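Local coordinates for protein transcriptional regulator (Streptococcus thermophilus LMD-9, PDB 5JUF) that probably activates transcription of competence genes as the quorum-sensing regulator of the ComRS system, pairing a helix-turn-helix DNA-binding domain with a peptide-sensing tetratricopeptide domain, at residues L281-S284 against V285-E288; K264-A267 against A268-D272. All coordinates share one frame; numbering follows the deposited sequence.

Contact 1: residues L281-S284 against V285-E288; sequences LEDS and VLEE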
loop_
_atom_site.group_PDB
_atom_site.type_symbol
_atom_site.label_atom_id
_atom_site.label_comp_id
_atom_site.label_asym_id
_atom_site.label_seq_id
_atom_site.Cartn_x
_atom_site.Cartn_y
_atom_site.Cartn_z
ATOM N N LEU A 281 -7.489 -5.639 -27.339
ATOM C CA LEU A 281 -6.315 -4.851 -26.958
ATOM C C LEU A 281 -5.042 -5.267 -27.691
ATOM O O LEU A 281 -4.028 -4.570 -27.571
ATOM C CB LEU A 281 -6.045 -4.964 -25.466
ATOM C CG LEU A 281 -7.081 -4.461 -24.461
ATOM C CD1 LEU A 281 -6.579 -4.758 -23.063
ATOM C CD2 LEU A 281 -7.337 -2.976 -24.641
ATOM N N GLU A 282 -5.064 -6.391 -28.411
ATOM C CA GLU A 282 -3.884 -6.932 -29.094
ATOM C C GLU A 282 -2.744 -7.203 -28.111
ATOM O O GLU A 282 -1.573 -6.974 -28.405
ATOM C CB GLU A 282 -3.428 -6.010 -30.228
ATOM C CG GLU A 282 -4.521 -5.735 -31.239
ATOM C CD GLU A 282 -4.047 -4.884 -32.408
ATOM O OE1 GLU A 282 -3.035 -5.240 -33.047
ATOM O OE2 GLU A 282 -4.690 -3.853 -32.682
ATOM N N ASP A 283 -3.096 -7.703 -26.930
ATOM C CA ASP A 283 -2.132 -8.132 -25.922
ATOM C C ASP A 283 -2.085 -9.660 -25.991
ATOM O O ASP A 283 -2.819 -10.354 -25.281
ATOM C CB ASP A 283 -2.550 -7.628 -24.542
ATOM C CG ASP A 283 -1.490 -7.863 -23.484
ATOM O OD1 ASP A 283 -0.602 -8.722 -23.677
ATOM O OD2 ASP A 283 -1.543 -7.182 -22.446
ATOM N N SER A 284 -1.233 -10.190 -26.875
ATOM C CA SER A 284 -1.227 -11.636 -27.100
ATOM C C SER A 284 -0.722 -12.398 -25.876
ATOM O O SER A 284 -1.221 -13.488 -25.581
ATOM C CB SER A 284 -0.402 -11.972 -28.344
ATOM O OG SER A 284 0.973 -11.722 -28.124
ATOM N N VAL A 285 0.233 -11.824 -25.126
ATOM C CA VAL A 285 0.742 -12.496 -23.929
ATOM C C VAL A 285 -0.372 -12.669 -22.911
ATOM O O VAL A 285 -0.546 -13.747 -22.330
ATOM C CB VAL A 285 1.930 -11.721 -23.325
ATOM C CG1 VAL A 285 2.319 -12.314 -21.956
ATOM C CG2 VAL A 285 3.107 -11.743 -24.258
ATOM N N LEU A 286 -1.146 -11.603 -22.683
ATOM C CA LEU A 286 -2.303 -11.680 -21.801
ATOM C C LEU A 286 -3.363 -12.630 -22.348
ATOM O O LEU A 286 -3.917 -13.450 -21.603
ATOM C CB LEU A 286 -2.896 -10.278 -21.601
ATOM C CG LEU A 286 -4.134 -10.137 -20.717
ATOM C CD1 LEU A 286 -3.805 -10.568 -19.290
ATOM C CD2 LEU A 286 -4.635 -8.713 -20.744
ATOM N N GLU A 287 -3.689 -12.509 -23.642
ATOM C CA GLU A 287 -4.722 -13.356 -24.233
ATOM C C GLU A 287 -4.414 -14.845 -24.040
ATOM O O GLU A 287 -5.276 -15.623 -23.611
ATOM C CB GLU A 287 -4.872 -13.035 -25.722
ATOM C CG GLU A 287 -6.001 -13.806 -26.350
ATOM C CD GLU A 287 -6.105 -13.610 -27.841
ATOM O OE1 GLU A 287 -5.435 -12.703 -28.374
ATOM O OE2 GLU A 287 -6.857 -14.372 -28.479
ATOM N N GLU A 288 -3.185 -15.260 -24.351
ATOM C CA GLU A 288 -2.838 -16.677 -24.232
ATOM C C GLU A 288 -2.781 -17.126 -22.780
ATOM O O GLU A 288 -3.093 -18.283 -22.474
ATOM C CB GLU A 288 -1.505 -16.945 -24.920
ATOM C CG GLU A 288 -1.570 -16.720 -26.402
ATOM C CD GLU A 288 -2.689 -17.518 -27.055
ATOM O OE1 GLU A 288 -2.839 -18.720 -26.735
ATOM O OE2 GLU A 288 -3.426 -16.940 -27.877
HETATM O O HOH W 1 1.433 -9.075 -25.229
#

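Contact 2: residues K264-A267 against A268-D272; sequences KKEA and AENYD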
loop_
_atom_site.group_PDB
_atom_site.type_symbol
_atom_site.label_atom_id
_atom_site.label_comp_id
_atom_site.label_asym_id
_atom_site.label_seq_id
_atom_site.Cartn_x
_atom_site.Cartn_y
_atom_site.Cartn_z
ATOM N N LYS A 264 -20.579 -23.562 -14.528
ATOM C CA LYS A 264 -19.489 -23.638 -15.495
ATOM C C LYS A 264 -19.787 -22.821 -16.744
ATOM O O LYS A 264 -18.858 -22.313 -17.382
ATOM C CB LYS A 264 -19.205 -25.089 -15.873
ATOM C CG LYS A 264 -18.608 -25.914 -14.751
ATOM C CD LYS A 264 -18.334 -27.348 -15.200
ATOM C CE LYS A 264 -17.907 -28.205 -14.017
ATOM N NZ LYS A 264 -17.298 -29.497 -14.425
ATOM N N LYS A 265 -21.066 -22.688 -17.105
ATOM C CA LYS A 265 -21.438 -21.946 -18.306
ATOM C C LYS A 265 -21.139 -20.461 -18.149
ATOM O O LYS A 265 -20.559 -19.836 -19.045
ATOM C CB LYS A 265 -22.921 -22.172 -18.617
ATOM C CG LYS A 265 -23.520 -21.199 -19.615
ATOM C CD LYS A 265 -25.045 -21.260 -19.594
ATOM C CE LYS A 265 -25.653 -20.465 -20.739
ATOM N NZ LYS A 265 -25.326 -21.062 -22.067
ATOM N N GLU A 266 -21.523 -19.879 -17.010
ATOM C CA GLU A 266 -21.261 -18.462 -16.788
ATOM C C GLU A 266 -19.786 -18.209 -16.517
ATOM O O GLU A 266 -19.280 -17.119 -16.812
ATOM C CB GLU A 266 -22.116 -17.937 -15.633
ATOM C CG GLU A 266 -22.801 -16.618 -15.931
ATOM C CD GLU A 266 -23.746 -16.712 -17.118
ATOM O OE1 GLU A 266 -24.386 -17.773 -17.290
ATOM O OE2 GLU A 266 -23.844 -15.731 -17.886
ATOM N N ALA A 267 -19.087 -19.191 -15.944
ATOM C CA ALA A 267 -17.644 -19.056 -15.795
ATOM C C ALA A 267 -16.963 -19.029 -17.156
ATOM O O ALA A 267 -16.087 -18.189 -17.401
ATOM C CB ALA A 267 -17.090 -20.193 -14.933
ATOM N N ALA A 268 -17.366 -19.930 -18.059
ATOM C CA ALA A 268 -16.797 -19.940 -19.404
ATOM C C ALA A 268 -17.066 -18.626 -20.124
ATOM O O ALA A 268 -16.185 -18.091 -20.808
ATOM C CB ALA A 268 -17.366 -21.108 -20.205
ATOM N N GLU A 269 -18.287 -18.098 -19.983
ATOM C CA GLU A 269 -18.647 -16.845 -20.636
ATOM C C GLU A 269 -17.799 -15.680 -20.130
ATOM O O GLU A 269 -17.405 -14.807 -20.913
ATOM C CB GLU A 269 -20.132 -16.561 -20.422
ATOM C CG GLU A 269 -20.632 -15.287 -21.076
ATOM C CD GLU A 269 -20.404 -15.266 -22.580
ATOM O OE1 GLU A 269 -20.245 -14.161 -23.141
ATOM O OE2 GLU A 269 -20.379 -16.350 -23.205
ATOM N N ASN A 270 -17.519 -15.639 -18.822
ATOM C CA ASN A 270 -16.658 -14.578 -18.301
ATOM C C ASN A 270 -15.213 -14.745 -18.768
ATOM O O ASN A 270 -14.543 -13.755 -19.073
ATOM C CB ASN A 270 -16.729 -14.529 -16.775
ATOM C CG ASN A 270 -17.958 -13.793 -16.284
ATOM O OD1 ASN A 270 -18.018 -12.564 -16.339
ATOM N ND2 ASN A 270 -18.954 -14.539 -15.818
ATOM N N TYR A 271 -14.716 -15.985 -18.843
ATOM C CA TYR A 271 -13.414 -16.204 -19.469
ATOM C C TYR A 271 -13.409 -15.702 -20.913
ATOM O O TYR A 271 -12.455 -15.049 -21.351
ATOM C CB TYR A 271 -13.032 -17.685 -19.420
ATOM C CG TYR A 271 -12.102 -18.063 -18.270
ATOM C CD1 TYR A 271 -10.800 -17.575 -18.217
ATOM C CD2 TYR A 271 -12.522 -18.928 -17.258
ATOM C CE1 TYR A 271 -9.941 -17.917 -17.180
ATOM C CE2 TYR A 271 -11.668 -19.272 -16.210
ATOM C CZ TYR A 271 -10.380 -18.768 -16.180
ATOM O OH TYR A 271 -9.524 -19.108 -15.147
ATOM N N ASP A 272 -14.478 -15.977 -21.662
ATOM C CA ASP A 272 -14.536 -15.522 -23.052
ATOM C C ASP A 272 -14.533 -13.997 -23.150
ATOM O O ASP A 272 -13.906 -13.430 -24.053
ATOM C CB ASP A 272 -15.765 -16.098 -23.753
ATOM C CG ASP A 272 -15.645 -17.580 -24.016
ATOM O OD1 ASP A 272 -14.522 -18.111 -23.924
ATOM O OD2 ASP A 272 -16.682 -18.213 -24.328
#

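Contact 1: residues L281-S284 against V285-E288
Asp-283 and Leu-286 meet where the chain turns into helix 284-296, and their meeting is the compact half of this contact. The Asp-283 carboxylate lies against the Leu-286 side chain, with CG 3.4 Å from the CB of Leu-286 and OD2 3.8 Å from its CD2; the two side chains run nearly perpendicular to each other. The same carboxylate holds the Leu-286 amide, whose N stands 3.1 Å from Asp-283 OD1. That bond is nearly straight at the hydrogen, yet the donor comes down on OD1 from above the carboxylate plane, 62° out of it. With CG swung opposite the backbone N (chi1 -172°), the carboxylate is carried to the start of the helix, beside this amide. Asp-283 is thus the N-cap of the helix, a worked example of an acidic side chain serving a first-turn amide that lacks the usual i-4 carbonyl of its own helix; its negative charge probably also suits the positive end of the helix dipole. Just upstream, Glu-282, the first residue past helix 264-280 to leave helical angles, has positive phi and belongs to a Schellman motif, so one helix closes and the next is capped on adjacent residues. Backbone bonds then take over: Glu-287 N lies 2.8 Å from Asp-283 O, and Glu-288 N reaches Ser-284 O. On the Val-285 side the contact is looser and wetter. A water donates to Asp-283 OD1 at 2.6 Å and accepts from Val-285 N at 3.0 Å, bridging carboxylate and amide, while the Val-285 CB stays 3.9 Å from Asp-283 OD1. Ser-284, Val-285 and Glu-288 are exposed, and the Glu-288 carboxylate makes a salt bridge with Lys-291 farther along the helix. On another flank, Leu-286 and Glu-287 rest on helix 264-280, both touching Ala-278.

Contact 2: residues K264-A267 against A268-D272
Ala-267 and Ala-268 sit at the join of the two segments in the first turns of helix 264-280, and with Glu-266 they have the most surface buried here. The methyl group of Ala-268 packs beside the carbonyl oxygens of the preceding turn, its CB 3.4 Å from Lys-264 O, while its amide donates to that same oxygen. Ala-267 bonds forward in the same i to i+4 pattern: its carbonyl O accepts from Tyr-271 N at 3.0 Å and also lies 3.6 Å from Tyr-271 CD2, approaching the ring obliquely. Glu-266 contributes mainly its carbonyl, which illustrates how a helix oxygen can serve two donors of one residue. Asn-270 N reaches Glu-266 O at 3.1 Å in the ordinary helical bond, and Asn-270 ND2 reaches Glu-266 O at 2.8 Å from the opposite face of the carbonyl plane. The side-chain bond is the more bent, 141° at the hydrogen. With CG beside the backbone N (chi1 -81°), the amide folds back along the helix and its ND2 meets the carbonyl of the preceding turn; the bond should help fix its rotation. Asn-270 is buried against Lys-253 and Ala-254 of helix 246-260, while Ala-267 meets Leu-258 there; Tyr-271 extends to helix 284-296, touching Ile-290 and Lys-294, and its hydroxyl bonds Asp-297 beyond that helix.

Contact 2 lies at the start of helix 264-280, contact 1 just beyond its end; their centres are about 18 Å apart and they do not touch. Contact 2 is partly buried, with side chains against helix 246-260 and Tyr-271 also on helix 284-296; contact 1 is a surface contact at the turn joining helix 264-280 to 284-296. The chemistry follows the position. Both share i to i+4 backbone bonds; contact 2 adds a neutral side-chain amide donating to a carbonyl, whereas contact 1 adds a carboxylate and a water that accept from first-turn amides. Both lie within the ComR tetratricopeptide range, and helix 284-296 connects them, packing on helix 264-280 near each.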